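Local coordinates for protein amidohydrolase (PDB 3NUR) that probably hydrolyses carbon-nitrogen bonds of a linear amide, using a metal-centred active site at the mouth of a TIM barrel, at residues D167-Q172 with G229-H234; L191-V196 with Y222-D227; G252-F257 with M293-Q298. All blocks are in the same frame, centred on the assembly; numbering follows the deposited sequence. Where two conformers were deposited one is given.

Contact 1 of 3, residues D167-Q172 with G229-H234; sequences DGFLDQ and GIHAIH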
loop_
_atom_site.group_PDB
_atom_site.type_symbol
_atom_site.label_atom_id
_atom_site.label_comp_id
_atom_site.label_asym_id
_atom_site.label_seq_id
_atom_site.Cartn_x
_atom_site.Cartn_y
_atom_site.Cartn_z
ATOM N N ASP A 167 14.181 13.470 1.808
ATOM C CA ASP A 167 15.022 13.931 0.701
ATOM C C ASP A 167 14.582 13.447 -0.691
ATOM O O ASP A 167 15.330 13.577 -1.660
ATOM C CB ASP A 167 16.501 13.623 0.991
ATOM C CG ASP A 167 16.804 12.152 1.237
ATOM O OD1 ASP A 167 15.931 11.301 0.942
ATOM O OD2 ASP A 167 17.893 11.853 1.753
ATOM N N GLY A 168 13.375 12.903 -0.784
ATOM C CA GLY A 168 12.849 12.462 -2.069
ATOM C C GLY A 168 12.369 11.033 -2.148
ATOM O O GLY A 168 12.060 10.398 -1.134
ATOM N N PHE A 169 12.279 10.530 -3.384
ATOM C CA PHE A 169 11.778 9.188 -3.660
ATOM C C PHE A 169 12.756 8.108 -3.238
ATOM O O PHE A 169 13.960 8.359 -3.101
ATOM C CB PHE A 169 11.398 9.057 -5.145
ATOM C CG PHE A 169 10.231 9.925 -5.576
ATOM C CD1 PHE A 169 9.014 9.868 -4.902
ATOM C CD2 PHE A 169 10.325 10.733 -6.700
ATOM C CE1 PHE A 169 7.913 10.635 -5.329
ATOM C CE2 PHE A 169 9.225 11.490 -7.136
ATOM C CZ PHE A 169 8.025 11.426 -6.450
ATOM N N LEU A 170 12.218 6.904 -3.042
ATOM C CA LEU A 170 12.972 5.740 -2.579
ATOM C C LEU A 170 13.826 5.013 -3.647
ATOM O O LEU A 170 14.376 3.941 -3.368
ATOM C CB LEU A 170 12.087 4.804 -1.719
ATOM C CG LEU A 170 11.284 5.472 -0.557
ATOM C CD1 LEU A 170 10.243 4.519 0.035
ATOM C CD2 LEU A 170 12.193 5.992 0.564
ATOM N N ASP A 171 13.963 5.603 -4.868
ATOM C CA ASP A 171 14.856 5.046 -5.900
ATOM C C ASP A 171 16.325 5.411 -5.616
ATOM O O ASP A 171 17.235 4.879 -6.272
ATOM C CB ASP A 171 14.453 5.480 -7.325
ATOM C CG ASP A 171 14.436 6.972 -7.588
ATOM O OD1 ASP A 171 14.202 7.748 -6.623
ATOM O OD2 ASP A 171 14.564 7.364 -8.766
ATOM N N GLN A 172 16.553 6.331 -4.671
ATOM C CA GLN A 172 17.908 6.775 -4.297
ATOM C C GLN A 172 18.712 5.604 -3.724
ATOM O O GLN A 172 18.148 4.732 -3.056
ATOM C CB GLN A 172 17.843 7.921 -3.280
ATOM C CG GLN A 172 17.292 9.209 -3.855
ATOM C CD GLN A 172 17.118 10.231 -2.762
ATOM O OE1 GLN A 172 18.088 10.796 -2.255
ATOM N NE2 GLN A 172 15.881 10.453 -2.324
ATOM N N GLY A 229 2.024 7.194 -7.903
ATOM C CA GLY A 229 2.218 6.542 -9.201
ATOM C C GLY A 229 3.591 6.898 -9.749
ATOM O O GLY A 229 4.326 6.032 -10.236
ATOM N N ILE A 230 3.961 8.189 -9.645
ATOM C CA ILE A 230 5.272 8.668 -10.110
ATOM C C ILE A 230 6.379 7.984 -9.293
ATOM O O ILE A 230 7.374 7.524 -9.869
ATOM C CB ILE A 230 5.310 10.228 -10.097
ATOM C CG1 ILE A 230 4.379 10.792 -11.213
ATOM C CG2 ILE A 230 6.746 10.789 -10.211
ATOM C CD1 ILE A 230 4.132 12.334 -11.184
ATOM N N HIS A 231 6.186 7.865 -7.976
ATOM C CA HIS A 231 7.116 7.215 -7.060
ATOM C C HIS A 231 7.305 5.746 -7.479
ATOM O O HIS A 231 8.435 5.305 -7.631
ATOM C CB HIS A 231 6.573 7.279 -5.621
ATOM C CG HIS A 231 7.589 6.955 -4.560
ATOM N ND1 HIS A 231 7.300 7.143 -3.232
ATOM C CD2 HIS A 231 8.869 6.506 -4.667
ATOM C CE1 HIS A 231 8.400 6.802 -2.565
ATOM N NE2 HIS A 231 9.357 6.381 -3.384
ATOM N N ALA A 232 6.207 5.011 -7.736
ATOM C CA ALA A 232 6.327 3.619 -8.163
ATOM C C ALA A 232 7.109 3.517 -9.492
ATOM O O ALA A 232 7.929 2.624 -9.620
ATOM C CB ALA A 232 4.951 2.968 -8.285
ATOM N N ILE A 233 6.880 4.444 -10.455
ATOM C CA ILE A 233 7.605 4.449 -11.736
ATOM C C ILE A 233 9.099 4.680 -11.498
ATOM O O ILE A 233 9.903 4.007 -12.117
ATOM C CB ILE A 233 6.980 5.439 -12.756
ATOM C CG1 ILE A 233 5.547 4.970 -13.129
ATOM C CG2 ILE A 233 7.857 5.528 -14.026
ATOM C CD1 ILE A 233 4.643 6.155 -13.634
ATOM N N HIS A 234 9.469 5.595 -10.578
ATOM C CA HIS A 234 10.880 5.822 -10.231
ATOM C C HIS A 234 11.537 4.493 -9.820
ATOM O O HIS A 234 12.664 4.205 -10.217
ATOM C CB HIS A 234 10.978 6.795 -9.041
ATOM C CG HIS A 234 11.112 8.224 -9.443
ATOM N ND1 HIS A 234 12.326 8.887 -9.337
ATOM C CD2 HIS A 234 10.174 9.089 -9.898
ATOM C CE1 HIS A 234 12.096 10.127 -9.742
ATOM N NE2 HIS A 234 10.817 10.297 -10.101
#

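Contact 2 of 3, residues L191-V196 with Y222-D227; sequences LHPAPV and YGWHID. With CA (calcium ion), chain B.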
loop_
_atom_site.group_PDB
_atom_site.type_symbol
_atom_site.label_atom_id
_atom_site.label_comp_id
_atom_site.label_asym_id
_atom_site.label_seq_id
_atom_site.Cartn_x
_atom_site.Cartn_y
_atom_site.Cartn_z
ATOM N N LEU A 191 3.101 0.455 -1.287
ATOM C CA LEU A 191 3.505 1.876 -1.405
ATOM C C LEU A 191 2.211 2.692 -1.437
ATOM O O LEU A 191 1.428 2.573 -2.378
ATOM C CB LEU A 191 4.329 2.096 -2.681
ATOM C CG LEU A 191 5.044 3.449 -2.833
ATOM C CD1 LEU A 191 6.149 3.624 -1.759
ATOM C CD2 LEU A 191 5.667 3.557 -4.228
ATOM N N HIS A 192 1.973 3.468 -0.378
ATOM C CA HIS A 192 0.734 4.215 -0.125
ATOM C C HIS A 192 0.948 5.735 -0.252
ATOM O O HIS A 192 2.021 6.224 0.090
ATOM C CB HIS A 192 0.278 3.867 1.312
ATOM C CG HIS A 192 -1.068 4.388 1.739
ATOM N ND1 HIS A 192 -1.263 5.715 2.036
ATOM C CD2 HIS A 192 -2.226 3.723 1.939
ATOM C CE1 HIS A 192 -2.546 5.830 2.346
ATOM N NE2 HIS A 192 -3.160 4.658 2.313
ATOM N N PRO A 193 -0.090 6.510 -0.629
ATOM C CA PRO A 193 0.095 7.967 -0.725
ATOM C C PRO A 193 0.237 8.671 0.634
ATOM O O PRO A 193 -0.109 8.127 1.686
ATOM C CB PRO A 193 -1.168 8.435 -1.445
ATOM C CG PRO A 193 -2.200 7.383 -1.150
ATOM C CD PRO A 193 -1.416 6.100 -1.159
ATOM N N ALA A 194 0.760 9.891 0.599
ATOM C CA ALA A 194 0.870 10.784 1.753
ATOM C C ALA A 194 0.970 12.224 1.211
ATOM O O ALA A 194 1.217 12.382 0.005
ATOM C CB ALA A 194 2.090 10.432 2.597
ATOM N N PRO A 195 0.782 13.271 2.060
ATOM C CA PRO A 195 0.840 14.660 1.554
ATOM C C PRO A 195 2.053 14.956 0.675
ATOM O O PRO A 195 3.170 14.533 0.994
ATOM C CB PRO A 195 0.851 15.494 2.842
ATOM C CG PRO A 195 0.004 14.680 3.780
ATOM C CD PRO A 195 0.438 13.252 3.500
ATOM N N VAL A 196 1.827 15.662 -0.437
ATOM C CA VAL A 196 2.898 16.036 -1.368
ATOM C C VAL A 196 3.761 17.140 -0.740
ATOM O O VAL A 196 3.314 17.841 0.183
ATOM C CB VAL A 196 2.394 16.470 -2.779
ATOM C CG1 VAL A 196 1.681 15.325 -3.510
ATOM C CG2 VAL A 196 1.501 17.712 -2.695
ATOM N N TYR A 222 -6.897 13.914 -5.990
ATOM C CA TYR A 222 -6.069 13.700 -7.184
ATOM C C TYR A 222 -4.569 13.624 -6.876
ATOM O O TYR A 222 -3.935 12.632 -7.208
ATOM C CB TYR A 222 -6.302 14.870 -8.194
ATOM C CG TYR A 222 -6.122 14.522 -9.659
ATOM C CD1 TYR A 222 -4.974 14.896 -10.351
ATOM C CD2 TYR A 222 -7.118 13.852 -10.363
ATOM C CE1 TYR A 222 -4.839 14.641 -11.723
ATOM C CE2 TYR A 222 -6.986 13.579 -11.725
ATOM C CZ TYR A 222 -5.826 13.933 -12.390
ATOM O OH TYR A 222 -5.701 13.647 -13.732
ATOM N N GLY A 223 -4.020 14.706 -6.323
ATOM C CA GLY A 223 -2.602 14.936 -6.140
ATOM C C GLY A 223 -1.751 13.863 -5.489
ATOM O O GLY A 223 -0.665 13.557 -5.992
ATOM N N TRP A 224 -2.181 13.337 -4.340
ATOM C CA TRP A 224 -1.294 12.372 -3.704
ATOM C C TRP A 224 -1.285 11.012 -4.389
ATOM O O TRP A 224 -0.356 10.233 -4.201
ATOM C CB TRP A 224 -1.386 12.372 -2.175
ATOM C CG TRP A 224 -2.640 11.828 -1.534
ATOM C CD1 TRP A 224 -3.476 10.872 -2.027
ATOM C CD2 TRP A 224 -3.020 12.028 -0.166
ATOM N NE1 TRP A 224 -4.396 10.505 -1.068
ATOM C CE2 TRP A 224 -4.140 11.200 0.083
ATOM C CE3 TRP A 224 -2.532 12.844 0.870
ATOM C CZ2 TRP A 224 -4.803 11.186 1.324
ATOM C CZ3 TRP A 224 -3.200 12.846 2.088
ATOM C CH2 TRP A 224 -4.309 12.014 2.314
ATOM N N HIS A 225 -2.290 10.782 -5.252
ATOM C CA HIS A 225 -2.395 9.567 -6.073
ATOM C C HIS A 225 -1.446 9.701 -7.273
ATOM O O HIS A 225 -0.695 8.770 -7.589
ATOM C CB HIS A 225 -3.860 9.349 -6.485
ATOM C CG HIS A 225 -4.723 9.139 -5.275
ATOM N ND1 HIS A 225 -4.601 8.003 -4.499
ATOM C CD2 HIS A 225 -5.620 9.973 -4.692
ATOM C CE1 HIS A 225 -5.449 8.164 -3.486
ATOM N NE2 HIS A 225 -6.093 9.329 -3.566
ATOM N N ILE A 226 -1.438 10.886 -7.913
ATOM C CA ILE A 226 -0.499 11.181 -8.998
ATOM C C ILE A 226 0.919 10.961 -8.456
ATOM O O ILE A 226 1.733 10.274 -9.088
ATOM C CB ILE A 226 -0.681 12.656 -9.457
ATOM C CG1 ILE A 226 -2.024 12.857 -10.184
ATOM C CG2 ILE A 226 0.526 13.154 -10.268
ATOM C CD1 ILE A 226 -2.153 12.239 -11.658
ATOM N N ASP A 227 1.180 11.508 -7.248
ATOM C CA ASP A 227 2.485 11.405 -6.605
ATOM C C ASP A 227 2.976 9.957 -6.390
ATOM O O ASP A 227 4.107 9.619 -6.776
ATOM C CB ASP A 227 2.461 12.208 -5.309
ATOM C CG ASP A 227 3.784 12.283 -4.616
ATOM O OD1 ASP A 227 4.470 13.316 -4.770
ATOM O OD2 ASP A 227 4.098 11.349 -3.837
HETATM CA CA CA B . -5.374 4.064 2.759
HETATM O O HOH W 1 1.777 10.234 -2.291
HETATM O O HOH W 2 -6.135 5.442 1.249
HETATM O O HOH W 3 -5.322 5.952 3.995
#

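Contact 3 of 3, residues G252-F257 with M293-Q298; sequences GHWGEF and MLTKPQ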
loop_
_atom_site.group_PDB
_atom_site.type_symbol
_atom_site.label_atom_id
_atom_site.label_comp_id
_atom_site.label_asym_id
_atom_site.label_seq_id
_atom_site.Cartn_x
_atom_site.Cartn_y
_atom_site.Cartn_z
ATOM N N GLY A 252 -2.406 0.799 -4.334
ATOM C CA GLY A 252 -3.846 0.938 -4.231
ATOM C C GLY A 252 -4.438 1.872 -5.252
ATOM O O GLY A 252 -3.810 2.179 -6.269
ATOM N N HIS A 253 -5.678 2.309 -4.994
ATOM C CA HIS A 253 -6.434 3.238 -5.839
ATOM C C HIS A 253 -6.351 2.888 -7.315
ATOM O O HIS A 253 -6.163 3.772 -8.182
ATOM C CB HIS A 253 -6.035 4.690 -5.511
ATOM C CG HIS A 253 -6.046 4.928 -4.030
ATOM N ND1 HIS A 253 -4.898 4.769 -3.260
ATOM C CD2 HIS A 253 -7.092 5.177 -3.211
ATOM C CE1 HIS A 253 -5.289 4.936 -2.004
ATOM N NE2 HIS A 253 -6.592 5.207 -1.929
ATOM N N TRP A 254 -6.550 1.575 -7.602
ATOM C CA TRP A 254 -6.557 1.017 -8.950
ATOM C C TRP A 254 -5.245 1.219 -9.733
ATOM O O TRP A 254 -5.246 1.241 -10.971
ATOM C CB TRP A 254 -7.795 1.530 -9.739
ATOM C CG TRP A 254 -9.117 1.052 -9.196
ATOM C CD1 TRP A 254 -10.140 1.827 -8.734
ATOM C CD2 TRP A 254 -9.579 -0.310 -9.125
ATOM N NE1 TRP A 254 -11.204 1.035 -8.357
ATOM C CE2 TRP A 254 -10.896 -0.278 -8.608
ATOM C CE3 TRP A 254 -9.018 -1.549 -9.477
ATOM C CZ2 TRP A 254 -11.659 -1.438 -8.431
ATOM C CZ3 TRP A 254 -9.752 -2.708 -9.239
ATOM C CH2 TRP A 254 -11.053 -2.646 -8.721
ATOM N N GLY A 255 -4.134 1.343 -9.015
ATOM C CA GLY A 255 -2.836 1.523 -9.660
ATOM C C GLY A 255 -2.303 2.936 -9.691
ATOM O O GLY A 255 -1.272 3.182 -10.334
ATOM N N GLU A 256 -2.978 3.890 -8.982
ATOM C CA GLU A 256 -2.459 5.269 -8.848
ATOM C C GLU A 256 -2.130 5.888 -10.209
ATOM O O GLU A 256 -1.075 6.516 -10.383
ATOM C CB GLU A 256 -1.218 5.261 -7.915
ATOM C CG GLU A 256 -1.450 4.516 -6.593
ATOM C CD GLU A 256 -2.361 5.167 -5.564
ATOM O OE1 GLU A 256 -3.004 6.193 -5.882
ATOM O OE2 GLU A 256 -2.391 4.676 -4.410
ATOM N N PHE A 257 -3.077 5.718 -11.149
ATOM C CA PHE A 257 -3.113 6.169 -12.552
ATOM C C PHE A 257 -2.240 5.375 -13.515
ATOM O O PHE A 257 -2.427 5.508 -14.725
ATOM C CB PHE A 257 -2.732 7.644 -12.689
ATOM C CG PHE A 257 -3.699 8.612 -12.075
ATOM C CD1 PHE A 257 -4.735 9.157 -12.834
ATOM C CD2 PHE A 257 -3.539 9.039 -10.759
ATOM C CE1 PHE A 257 -5.596 10.101 -12.284
ATOM C CE2 PHE A 257 -4.409 9.979 -10.206
ATOM C CZ PHE A 257 -5.407 10.527 -10.987
HETATM N N MSE A 293 -12.488 1.840 -3.534
HETATM C CA MSE A 293 -13.104 2.606 -4.633
HETATM C C MSE A 293 -13.758 1.552 -5.537
HETATM O O MSE A 293 -13.126 1.039 -6.448
HETATM C CB MSE A 293 -12.045 3.417 -5.415
HETATM C CG MSE A 293 -11.419 4.554 -4.619
HETATM SE SE MSE A 293 -9.839 5.281 -5.571
HETATM C CE MSE A 293 -10.502 5.429 -7.344
ATOM N N LEU A 294 -14.998 1.185 -5.219
ATOM C CA LEU A 294 -15.670 0.066 -5.864
ATOM C C LEU A 294 -16.400 0.480 -7.117
ATOM O O LEU A 294 -17.629 0.565 -7.154
ATOM C CB LEU A 294 -16.541 -0.688 -4.840
ATOM C CG LEU A 294 -15.827 -1.113 -3.526
ATOM C CD1 LEU A 294 -16.771 -1.888 -2.628
ATOM C CD2 LEU A 294 -14.543 -1.903 -3.795
ATOM N N THR A 295 -15.604 0.771 -8.155
ATOM C CA THR A 295 -16.116 1.299 -9.411
ATOM C C THR A 295 -15.697 0.392 -10.560
ATOM O O THR A 295 -14.523 0.034 -10.667
ATOM C CB THR A 295 -15.678 2.764 -9.556
ATOM O OG1 THR A 295 -14.246 2.827 -9.467
ATOM C CG2 THR A 295 -16.314 3.683 -8.474
ATOM N N LYS A 296 -16.678 -0.052 -11.356
ATOM C CA LYS A 296 -16.440 -0.985 -12.464
ATOM C C LYS A 296 -15.485 -0.497 -13.585
ATOM O O LYS A 296 -14.655 -1.299 -14.027
ATOM C CB LYS A 296 -17.780 -1.488 -13.044
ATOM C CG LYS A 296 -17.632 -2.638 -14.024
ATOM C CD LYS A 296 -18.977 -3.213 -14.489
ATOM C CE LYS A 296 -18.819 -4.330 -15.509
ATOM N NZ LYS A 296 -18.268 -3.837 -16.817
ATOM N N PRO A 297 -15.591 0.741 -14.124
ATOM C CA PRO A 297 -14.702 1.106 -15.250
ATOM C C PRO A 297 -13.202 0.959 -14.980
ATOM O O PRO A 297 -12.466 0.487 -15.847
ATOM C CB PRO A 297 -15.123 2.543 -15.585
ATOM C CG PRO A 297 -16.550 2.656 -15.042
ATOM C CD PRO A 297 -16.516 1.849 -13.788
ATOM N N GLN A 298 -12.761 1.285 -13.759
ATOM C CA GLN A 298 -11.357 1.177 -13.340
ATOM C C GLN A 298 -10.996 -0.296 -13.175
ATOM O O GLN A 298 -9.922 -0.702 -13.609
ATOM C CB GLN A 298 -11.105 1.958 -12.038
ATOM C CG GLN A 298 -11.123 3.489 -12.228
ATOM C CD GLN A 298 -12.509 4.073 -12.393
ATOM O OE1 GLN A 298 -13.521 3.468 -12.004
ATOM N NE2 GLN A 298 -12.603 5.209 -13.086
#

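Contact 1 of 3, residues D167-Q172 with G229-H234
The ring of F169 is wedged between the imidazoles of H231 and H234, two residues on the same side of helix 223-237. Toward H231 it leads with one edge carbon: F169 CD1 lies 3.3 Å from H231 CG, over one face of that imidazole, while the CA of H231 in turn makes a CH-pi contact with a face of the phenyl ring. The other ortho carbon serves H234, with F169 CD2 sitting 3.5 Å from H234 NE2 and over the centre of the ring face. Both ring pairs are oblique, their planes turned by 39° for H231 and 47° for H234, so the three form an aromatic cluster without a true stack. A methyl of I230 extends the apolar surface, its CG2 standing 4.0 Å from F169 CE2.

In the TIM barrel this joins the loop after strand 159-162 to a helix that follows strand 189-192. The loop folds into a type I beta turn from F169 to Q172, closed further by a bond from Q172 NE2 to F169 O.

Each histidine is also held by a hydrogen bond. H231 has CG anti to its own N (chi1 -165°), which carries its imidazole past the F169 ring to the backbone of L170, whose N-H it accepts at NE2 (L170 N to H231 NE2 2.9 Å, nearly straight); this implies that NE2 carries no proton. The CG of L170 rests 3.5 Å from the same H231 NE2. H234 instead donates: its ND1 reaches D171 OD2 at 2.8 Å, the oxygen lying near the imidazole plane but the donor arriving from above the carboxylate, whose plane is almost perpendicular to the ring.

Contact 2 of 3, residues L191-V196 with Y222-D227
P193 lays its CB over the five-membered ring of W224, a CH-pi contact with CB 3.7 Å from the ring centroid and 3.4 Å from W224 CD1. The indole owes this pose to a chi1 of 70°, which sets CG between the backbone N and carbonyl carbon and turns the ring toward the 191-196 backbone. Its benzene part runs on beside P195, whose CD is 3.9 Å from W224 CZ3. V196 CG1, anti to its carbonyl carbon, slides alongside the D227 side chain, 3.7 Å from D227 CB.

No direct hydrogen bond crosses between the segments; a water does the bridging. It accepts from A194 N at 3.1 Å and lies within hydrogen-bonding distance of W224 O and D227 OD2, an oxygen that also meets R164 in a salt bridge. The H225 ring touches P193 CG more loosely, and its ND1 is bonded to E256.

H192, at the end of strand 189-192, takes no part in this packing: its NE2 binds the calcium ion at 2.3 Å, while its ND1 donates to P193 O at 2.7 Å on a carbonyl lone pair. E28, H30, D316 and two waters complete the site. The ND1 bond leaves the NE2 lone pair for the metal, and the two bonds together would hold the imidazole's rotation: the residue whose ring packs on W224 also uses its carbonyl to position a metal ligand.

Contact 3 of 3, residues G252-F257 with M293-Q298
W254 reaches across to the start of helix 296-306 from the loop that follows strand 249-251, so the contact ties together two successive beta-to-alpha connections of the TIM barrel on the side that carries the metal site.

Of the polar interactions, one hydrogen bond crosses the contact: W254 NE1 donates to M293 O at 2.7 Å. The donor lies in the carbonyl plane, but the oxygen is tilted from the indole plane and the N-H...O angle is a bent 138°. Within 293-298, T295 precedes the helix at the N-cap position, but its OG1 donates to the side-chain OE1 of Q298 at 2.7 Å and caps no backbone N-H. This draws the Q298 amide toward T295, a course made possible by the bend at chi2 (76°).

The ring contacts come from two directions. Q298 offers its CB to one face of the indole, 3.6 Å from the centroid of the five-membered ring, in a CH-pi contact in which the two side chains cross at about a right angle. The indole is further packed by F299 and V302 of the same helix. M293, a selenomethionine, brings its SE to the edge of the H253 imidazole, near the ring plane and 3.6 Å from H253 CD2; its chain then bends at chi3, and the terminal CE stands 3.9 Å from W254 CD1. One residue thus bridges both aromatic side chains.

The nearest atom of the H253 side chain, CE1, is about 5 Å from the calcium ion, though H253 is not among the residues that bind it. The ring is tied within its own loop: H253 ND1 donates to E256 OE2 at 2.8 Å, meeting that oxygen from above the carboxylate plane.

How the contacts relate
Contacts 1 and 2 share helix 223-237: contact 2 uses its first turn and contact 1 the next, with centres about 11 Å apart, and L191 packs on H231 and A232 between them. Along the chain contact 2 falls within the span bracketed by contact 1, and contact 3 follows both. Contact 3 lies about 14 Å from contact 2 and about 21 Å from contact 1, centre to centre. H225 joins contacts 2 and 3 through E256 and H253. The loops after strands 159-162, 189-192 and 249-251, neighbours in one parallel sheet, are thereby linked through helix 223-237, with contacts 2 and 3 on the calcium side.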